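Local coordinates for hypothetical protein PA3352 (Pseudomonas aeruginosa, PDB 2FUP) that is a putative flagella synthesis protein of the FlgN family and so probably serves as an export chaperone in flagellar assembly, at residues T7-F12 and A89-R94; E14-A19 and G95-E100; N20-L25 and E103-A108. One frame throughout, in Å; residues are numbered along the deposited sequence. Where two conformers were deposited one is given.

Interaction 1: T7-F12 and A89-R94; sequences TLLDLF and AELLAR
Leu91 reaches from segment 89-94 into the row of side chains formed by Leu8, Leu9 and Phe12, and nearly all of its share of the contact is carried by one methyl, CD2. The leucine's CG lies opposite the carbonyl carbon and next to its own backbone N (chi1 -69°), a turn that carries the branch across to segment 7-12. Its CD2 comes to 3.6 Å from the backbone N of Leu9, and three side chains of segment 7-12 border the same methyl. Leu8 meets it with CG at 3.9 Å from CD2, the two side chains being set roughly perpendicular; Leu9 lends its CB; Phe12 brings up ring atom CD2, 4.0 Å from Leu91 CD2. The carbonyl O of Leu91 stands over one face of that ring, displaced toward the rim, so methyl and carbonyl of one residue both border the phenylalanine.

A second patch lies beside Arg94. CB of Phe12 and CB of Arg94 approach to 3.9 Å, while Leu9 CD1 rests 4.0 Å from Arg94 CG, with Glu90 CB as a further neighbour. The arginine is folded at chi2 and chi3, which turns its charged end away from segment 7-12. There NH1 donates to Glu90 OE1 at 3.1 Å, close to the guanidinium plane, on the syn side of the carboxylate but tilted out of its plane, and NH2 pairs with Glu97. The aliphatic part of Arg94 is thereby left to pack while the charge is met on its own helix. Helix 75-82 and helix 39-68 touch Leu8 and Phe12 as well, through Leu78 and Arg62. With short-segment axes 9.8 Å apart and inclined by 27°, this is the near-parallel helix pairing of an all-helical bundle, here joined by Leu8, Leu9, Phe12, Leu91 and the aliphatic stem of Arg94.

Interaction 2: E14-A19 and G95-E100; sequences EDIGHA and GDELGE
Asp15 is the first residue of segment 14-19 to meet segment 95-100, and it does so with its apolar root. Its CB stands 4.0 Å from both methyls of Leu98, CD1 and CD2, and its carbonyl O is 3.7 Å from Leu98 CD1. In the conformer given, OD1 forms a salt bridge with Arg62 and OD2 a hydrogen bond with Asn58, so this buried acid has a partner for each oxygen, which would probably favour the charged form.

One residue on, Ile16 spreads over two neighbours. CG1 lies 4.1 Å from Leu98 CB, the two side chains meeting at a slant, whereas its two methyls, CG2 and CD1, meet Glu97. CD1 comes to 3.7 Å from Glu97 OE1 and CG2 to 4.0 Å from Glu97 OE2, placing one methyl by each carboxylate oxygen. Glu97 can lie across the isoleucine because its chain is drawn out straight, with CG opposite its backbone N (chi1 -177°); its OE1 is in turn bridged to Arg94.

Ala19, a turn further, closes the row with CB 4.0 Å from Leu98 CD1. That methyl therefore touches both the aspartate and the alanine, one turn apart on the first helix.

The short segments run in nearly the same direction, inclined by 22° with axes 9.6 Å apart. Helix 39-68 adjoins both partners, Leu55 touching Asp15 and Arg62 touching Leu98, while Leu101 of helix 88-114 also touches Ile16 and Ala19.

Interaction 3: N20-L25 and E103-A108; sequences NQLLQL and ERCQQA
Leu23 meets Arg104, Cys105 and Ala108 where helix 7-34 and helix 88-114 run side by side in the helical bundle of this FlgN-family protein. The short segments are inclined by 19°, their axes 9.3 Å apart, and Leu23 and Cys105 are level with each other.

Traced outward, the leucine begins at CB, which lies 3.9 Å from Cys105 SG. The sulfur also comes to 3.7 Å from the backbone N of Leu23, so it sits close against the helix surface at the root of this side chain. At CG the chain divides, and because that carbon stands opposite the leucine's own N (chi1 -175°), both methyls are carried toward segment 103-108. CD1 takes the course along the backbone: it is 3.8 Å from the carbonyl O of Arg104 and has Ala108 CB as a further neighbour at 4.2 Å. CD2 goes to the arginine's charged end.

Leu22 supports the same sulfur from a second direction, its CD2 standing 4.0 Å from Cys105 SG. The thiol thus meets two consecutive leucines. Farther round, Leu127 of helix 121-130 touches Cys105, and Lys48 of helix 39-68 touches Leu22, which ties this seam to the rest of the bundle.

Arg104 finishes the contact from the exposed side. Its chain runs extended past CG and then bends at chi3 (76°); the two side chains cross at about a right angle, and the bend brings the flat group over Leu23 CD2. That methyl lies over the centre of the guanidinium face, Leu23 CD2 being 3.5 Å from Arg104 CZ.

In the fold
Interactions 1, 2 and 3 follow one another along a single seam between helix 7-34 and helix 88-114, and the inclination of the short segments falls from 27° through 22° to 19° along it. Interaction 2 lies nearest the middle of the chain, its centre about 5 Å from the chain's, and touches both others: Phe12 CE1 is 3.5 Å from Gly95 CA, and Ala19 O is 3.5 Å from Cys105 SG. Interactions 1 and 3 do not meet; their centres are about 20 Å apart. A bound methylpentanediol, probably from the crystallisation liquor, hydrogen-bonds to Gly95 O where interactions 1 and 2 join, about 3 Å from the Phe12 side chain and 4 Å from that of Leu98 (nearest atoms); such molecules often mark pockets, but none is established here.

Interaction 1: T7-F12 and A89-R94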
# COMPACT_ATOMS: atom_id res chain seq x y z
N THR A 7 2.65 15.37 7.92
CA THR A 7 2.96 14.68 6.65
C THR A 7 2.95 13.18 6.69
O THR A 7 2.36 12.52 5.87
CB THR A 7 4.28 15.16 6.10
OG1 THR A 7 4.28 16.58 6.10
CG2 THR A 7 4.54 14.65 4.71
N LEU A 8 3.61 12.58 7.67
CA LEU A 8 3.70 11.14 7.72
C LEU A 8 2.34 10.51 7.90
O LEU A 8 2.00 9.51 7.21
CB LEU A 8 4.66 10.63 8.78
CG LEU A 8 5.03 9.17 8.76
CD1 LEU A 8 5.69 8.79 7.45
CD2 LEU A 8 5.98 8.79 9.86
N LEU A 9 1.55 11.06 8.82
CA LEU A 9 0.24 10.51 9.03
C LEU A 9 -0.63 10.66 7.80
O LEU A 9 -1.39 9.75 7.47
CB LEU A 9 -0.40 11.14 10.27
CG LEU A 9 -1.75 10.54 10.70
CD1 LEU A 9 -1.67 9.07 11.06
CD2 LEU A 9 -2.23 11.34 11.96
N ASP A 10 -0.49 11.75 7.06
CA ASP A 10 -1.26 11.96 5.82
C ASP A 10 -0.87 10.91 4.82
O ASP A 10 -1.72 10.37 4.12
CB ASP A 10 -1.02 13.35 5.27
CG ASP A 10 -1.90 13.67 4.13
OD1 ASP A 10 -3.11 13.73 4.30
OD2 ASP A 10 -1.35 13.98 3.05
N LEU A 11 0.42 10.61 4.73
CA LEU A 11 0.86 9.57 3.77
C LEU A 11 0.29 8.22 4.10
O LEU A 11 -0.12 7.46 3.23
CB LEU A 11 2.38 9.51 3.74
CG LEU A 11 3.07 10.72 3.11
CD1 LEU A 11 4.53 10.78 3.45
CD2 LEU A 11 2.91 10.76 1.64
N PHE A 12 0.26 7.88 5.37
CA PHE A 12 -0.36 6.63 5.76
C PHE A 12 -1.84 6.64 5.43
O PHE A 12 -2.35 5.63 4.94
CB PHE A 12 -0.20 6.35 7.25
CG PHE A 12 1.12 5.74 7.62
CD1 PHE A 12 1.51 4.50 7.14
CD2 PHE A 12 1.99 6.38 8.48
CE1 PHE A 12 2.72 3.95 7.47
CE2 PHE A 12 3.25 5.80 8.82
CZ PHE A 12 3.61 4.56 8.31
N ALA A 89 0.39 7.29 18.39
CA ALA A 89 -0.40 6.05 18.45
C ALA A 89 -1.15 5.85 17.14
O ALA A 89 -1.27 4.72 16.63
CB ALA A 89 -1.37 6.09 19.61
N GLU A 90 -1.64 6.94 16.54
CA GLU A 90 -2.28 6.84 15.27
C GLU A 90 -1.28 6.44 14.20
O GLU A 90 -1.64 5.66 13.30
CB GLU A 90 -2.89 8.19 14.84
CG GLU A 90 -4.21 8.41 15.38
CD GLU A 90 -5.20 7.50 14.73
OE1 GLU A 90 -5.15 7.25 13.50
OE2 GLU A 90 -5.98 7.01 15.46
N LEU A 91 -0.05 7.00 14.18
CA LEU A 91 0.96 6.54 13.22
C LEU A 91 1.12 5.02 13.25
O LEU A 91 1.20 4.36 12.21
CB LEU A 91 2.32 7.23 13.43
CG LEU A 91 2.48 8.71 13.12
CD1 LEU A 91 3.75 9.28 13.58
CD2 LEU A 91 2.34 8.90 11.62
N LEU A 92 1.32 4.52 14.46
CA LEU A 92 1.57 3.08 14.63
C LEU A 92 0.34 2.26 14.16
O LEU A 92 0.50 1.26 13.44
CB LEU A 92 2.00 2.74 16.06
CG LEU A 92 3.45 3.12 16.33
CD1 LEU A 92 3.54 3.02 17.84
CD2 LEU A 92 4.43 2.23 15.64
N ALA A 93 -0.87 2.64 14.55
CA ALA A 93 -2.07 1.94 14.20
C ALA A 93 -2.23 1.93 12.67
O ALA A 93 -2.59 0.92 12.04
CB ALA A 93 -3.25 2.59 14.83
N ARG A 94 -2.03 3.09 12.04
CA ARG A 94 -2.16 3.17 10.58
C ARG A 94 -1.05 2.39 9.87
O ARG A 94 -1.30 1.76 8.87
CB ARG A 94 -2.22 4.65 10.12
CG ARG A 94 -3.36 5.43 10.71
CD ARG A 94 -4.76 5.05 10.22
NE ARG A 94 -5.23 3.79 10.70
CZ ARG A 94 -5.83 3.51 11.86
NH1 ARG A 94 -5.98 4.39 12.83
NH2 ARG A 94 -6.21 2.27 12.07

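Interaction 2: E14-A19 and G95-E100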
# COMPACT_ATOMS: atom_id res chain seq x y z
N GLU A 14 -3.49 8.35 3.15
CA GLU A 14 -3.65 8.23 1.71
C GLU A 14 -3.39 6.81 1.23
O GLU A 14 -4.16 6.25 0.44
CB GLU A 14 -2.66 9.14 0.99
CG GLU A 14 -2.95 10.61 1.13
CD GLU A 14 -1.98 11.54 0.39
OE1 GLU A 14 -1.12 11.02 -0.40
OE2 GLU A 14 -2.11 12.80 0.59
N ASP A 15 -2.36 6.18 1.77
CA ASP A 15 -2.01 4.84 1.30
C ASP A 15 -3.00 3.78 1.76
O ASP A 15 -3.25 2.82 1.02
CB ASP A 15 -0.55 4.48 1.63
CG ASP A 15 0.41 5.10 0.66
OD1 ASP A 15 1.61 4.76 0.64
OD2 ASP A 15 -0.10 5.78 -0.19
N ILE A 16 -3.58 3.92 2.94
CA ILE A 16 -4.67 3.00 3.38
C ILE A 16 -5.85 3.08 2.37
O ILE A 16 -6.41 2.08 1.95
CB ILE A 16 -5.08 3.26 4.83
CG1 ILE A 16 -4.00 2.70 5.77
CG2 ILE A 16 -6.40 2.59 5.12
CD1 ILE A 16 -4.01 3.32 7.11
N GLY A 17 -6.18 4.30 1.96
CA GLY A 17 -7.27 4.47 0.96
C GLY A 17 -6.87 3.79 -0.32
O GLY A 17 -7.69 3.11 -0.93
N HIS A 18 -5.65 4.05 -0.79
CA HIS A 18 -5.25 3.45 -2.07
C HIS A 18 -5.14 1.92 -1.98
O HIS A 18 -5.48 1.24 -2.94
CB HIS A 18 -3.97 4.07 -2.61
CG HIS A 18 -4.05 5.54 -2.79
ND1 HIS A 18 -5.18 6.17 -3.27
CD2 HIS A 18 -3.13 6.50 -2.58
CE1 HIS A 18 -4.93 7.47 -3.36
NE2 HIS A 18 -3.71 7.70 -2.90
N ALA A 19 -4.64 1.38 -0.87
CA ALA A 19 -4.54 -0.05 -0.70
C ALA A 19 -5.91 -0.69 -0.62
O ALA A 19 -6.13 -1.75 -1.17
CB ALA A 19 -3.73 -0.39 0.52
N GLY A 95 0.18 2.47 10.37
CA GLY A 95 1.24 1.70 9.76
C GLY A 95 0.89 0.23 9.79
O GLY A 95 1.14 -0.52 8.85
N ASP A 96 0.35 -0.28 10.90
CA ASP A 96 0.04 -1.70 11.03
C ASP A 96 -1.14 -2.10 10.11
O ASP A 96 -1.17 -3.19 9.56
CB ASP A 96 -0.32 -2.04 12.49
CG ASP A 96 0.84 -1.89 13.44
OD1 ASP A 96 2.03 -1.98 12.99
OD2 ASP A 96 0.59 -1.75 14.67
N GLU A 97 -2.12 -1.21 10.01
CA GLU A 97 -3.23 -1.46 9.10
C GLU A 97 -2.76 -1.51 7.65
O GLU A 97 -3.21 -2.32 6.86
CB GLU A 97 -4.30 -0.41 9.23
CG GLU A 97 -5.54 -0.61 8.37
CD GLU A 97 -6.61 0.45 8.59
OE1 GLU A 97 -6.35 1.50 9.29
OE2 GLU A 97 -7.71 0.18 8.01
N LEU A 98 -1.92 -0.55 7.26
CA LEU A 98 -1.34 -0.59 5.93
C LEU A 98 -0.58 -1.85 5.67
O LEU A 98 -0.71 -2.46 4.61
CB LEU A 98 -0.47 0.64 5.69
CG LEU A 98 0.12 0.77 4.28
CD1 LEU A 98 -0.97 0.87 3.19
CD2 LEU A 98 1.11 1.91 4.16
N GLY A 99 0.25 -2.30 6.63
CA GLY A 99 0.97 -3.54 6.41
C GLY A 99 0.04 -4.71 6.17
O GLY A 99 0.26 -5.54 5.27
N GLU A 100 -1.09 -4.79 6.91
CA GLU A 100 -2.03 -5.87 6.68
C GLU A 100 -2.65 -5.75 5.28
O GLU A 100 -2.75 -6.75 4.58
CB GLU A 100 -3.15 -5.77 7.70
CG GLU A 100 -4.18 -6.83 7.59
CD GLU A 100 -5.29 -6.61 8.61
OE1 GLU A 100 -5.08 -6.79 9.80
OE2 GLU A 100 -6.42 -6.30 8.19

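Interaction 3: N20-L25 and E103-A108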
# COMPACT_ATOMS: atom_id res chain seq x y z
N ASN A 20 -6.86 -0.06 0.06
CA ASN A 20 -8.23 -0.57 0.03
C ASN A 20 -8.79 -0.59 -1.41
O ASN A 20 -9.41 -1.57 -1.81
CB ASN A 20 -9.12 0.28 0.91
CG ASN A 20 -9.13 -0.17 2.34
OD1 ASN A 20 -9.36 -1.35 2.63
ND2 ASN A 20 -8.95 0.78 3.27
N GLN A 21 -8.56 0.49 -2.15
CA GLN A 21 -9.07 0.53 -3.50
C GLN A 21 -8.40 -0.56 -4.34
O GLN A 21 -9.04 -1.21 -5.17
CB GLN A 21 -8.99 1.92 -4.10
CG GLN A 21 -10.04 2.82 -3.44
CD GLN A 21 -10.36 4.03 -4.27
OE1 GLN A 21 -9.48 4.58 -4.90
NE2 GLN A 21 -11.64 4.44 -4.30
N LEU A 22 -7.09 -0.74 -4.16
CA LEU A 22 -6.36 -1.78 -4.91
C LEU A 22 -6.93 -3.18 -4.61
O LEU A 22 -7.22 -3.96 -5.50
CB LEU A 22 -4.85 -1.70 -4.59
CG LEU A 22 -3.99 -2.66 -5.38
CD1 LEU A 22 -4.10 -2.48 -6.85
CD2 LEU A 22 -2.52 -2.53 -4.94
N LEU A 23 -7.15 -3.44 -3.32
CA LEU A 23 -7.68 -4.75 -2.93
C LEU A 23 -9.04 -4.98 -3.61
O LEU A 23 -9.34 -6.08 -4.06
CB LEU A 23 -7.77 -4.80 -1.41
CG LEU A 23 -8.19 -6.10 -0.80
CD1 LEU A 23 -7.27 -7.25 -1.19
CD2 LEU A 23 -8.32 -5.94 0.74
N GLN A 24 -9.90 -3.96 -3.60
CA GLN A 24 -11.20 -4.08 -4.25
C GLN A 24 -11.09 -4.35 -5.78
O GLN A 24 -11.79 -5.18 -6.35
CB GLN A 24 -11.98 -2.82 -4.00
CG GLN A 24 -12.43 -2.72 -2.54
CD GLN A 24 -12.92 -1.36 -2.11
OE1 GLN A 24 -13.53 -0.65 -2.89
NE2 GLN A 24 -12.72 -1.03 -0.82
N LEU A 25 -10.15 -3.63 -6.43
CA LEU A 25 -9.92 -3.90 -7.85
C LEU A 25 -9.37 -5.31 -8.11
O LEU A 25 -9.70 -5.93 -9.12
CB LEU A 25 -9.00 -2.84 -8.48
CG LEU A 25 -9.51 -1.41 -8.57
CD1 LEU A 25 -8.41 -0.48 -9.02
CD2 LEU A 25 -10.73 -1.35 -9.49
N GLU A 103 -0.32 -6.80 2.48
CA GLU A 103 -0.17 -8.22 2.43
C GLU A 103 -1.43 -8.86 1.80
O GLU A 103 -1.34 -9.81 0.98
CB GLU A 103 0.10 -8.76 3.87
CG GLU A 103 0.04 -10.29 3.99
CD GLU A 103 0.35 -10.77 5.45
OE1 GLU A 103 1.54 -10.90 5.76
OE2 GLU A 103 -0.60 -11.03 6.23
N ARG A 104 -2.62 -8.38 2.17
CA ARG A 104 -3.84 -8.88 1.57
C ARG A 104 -3.83 -8.66 0.05
O ARG A 104 -4.24 -9.56 -0.70
CB ARG A 104 -5.04 -8.16 2.19
CG ARG A 104 -5.34 -8.58 3.62
CD ARG A 104 -6.42 -7.72 4.27
NE ARG A 104 -7.76 -8.07 3.79
CZ ARG A 104 -8.86 -7.32 3.96
NH1 ARG A 104 -8.81 -6.13 4.56
NH2 ARG A 104 -10.04 -7.77 3.50
N CYS A 105 -3.42 -7.48 -0.38
CA CYS A 105 -3.32 -7.21 -1.83
C CYS A 105 -2.36 -8.22 -2.48
O CYS A 105 -2.65 -8.76 -3.55
CB CYS A 105 -2.82 -5.82 -2.10
SG CYS A 105 -3.95 -4.44 -1.74
N GLN A 106 -1.21 -8.42 -1.87
CA GLN A 106 -0.22 -9.32 -2.46
C GLN A 106 -0.75 -10.70 -2.61
O GLN A 106 -0.59 -11.32 -3.70
CB GLN A 106 1.03 -9.37 -1.59
CG GLN A 106 2.12 -10.26 -2.13
CD GLN A 106 3.35 -10.16 -1.22
OE1 GLN A 106 3.30 -10.61 -0.05
NE2 GLN A 106 4.44 -9.53 -1.72
N GLN A 107 -1.42 -11.22 -1.58
CA GLN A 107 -1.96 -12.56 -1.64
C GLN A 107 -3.07 -12.69 -2.71
O GLN A 107 -3.16 -13.68 -3.41
CB GLN A 107 -2.60 -12.91 -0.27
CG GLN A 107 -1.61 -12.96 0.90
CD GLN A 107 -2.27 -12.99 2.28
OE1 GLN A 107 -3.44 -12.62 2.45
NE2 GLN A 107 -1.50 -13.41 3.29
N ALA A 108 -3.93 -11.68 -2.76
CA ALA A 108 -5.07 -11.75 -3.66
C ALA A 108 -4.57 -11.68 -5.08
O ALA A 108 -5.13 -12.32 -5.99
CB ALA A 108 -6.03 -10.59 -3.37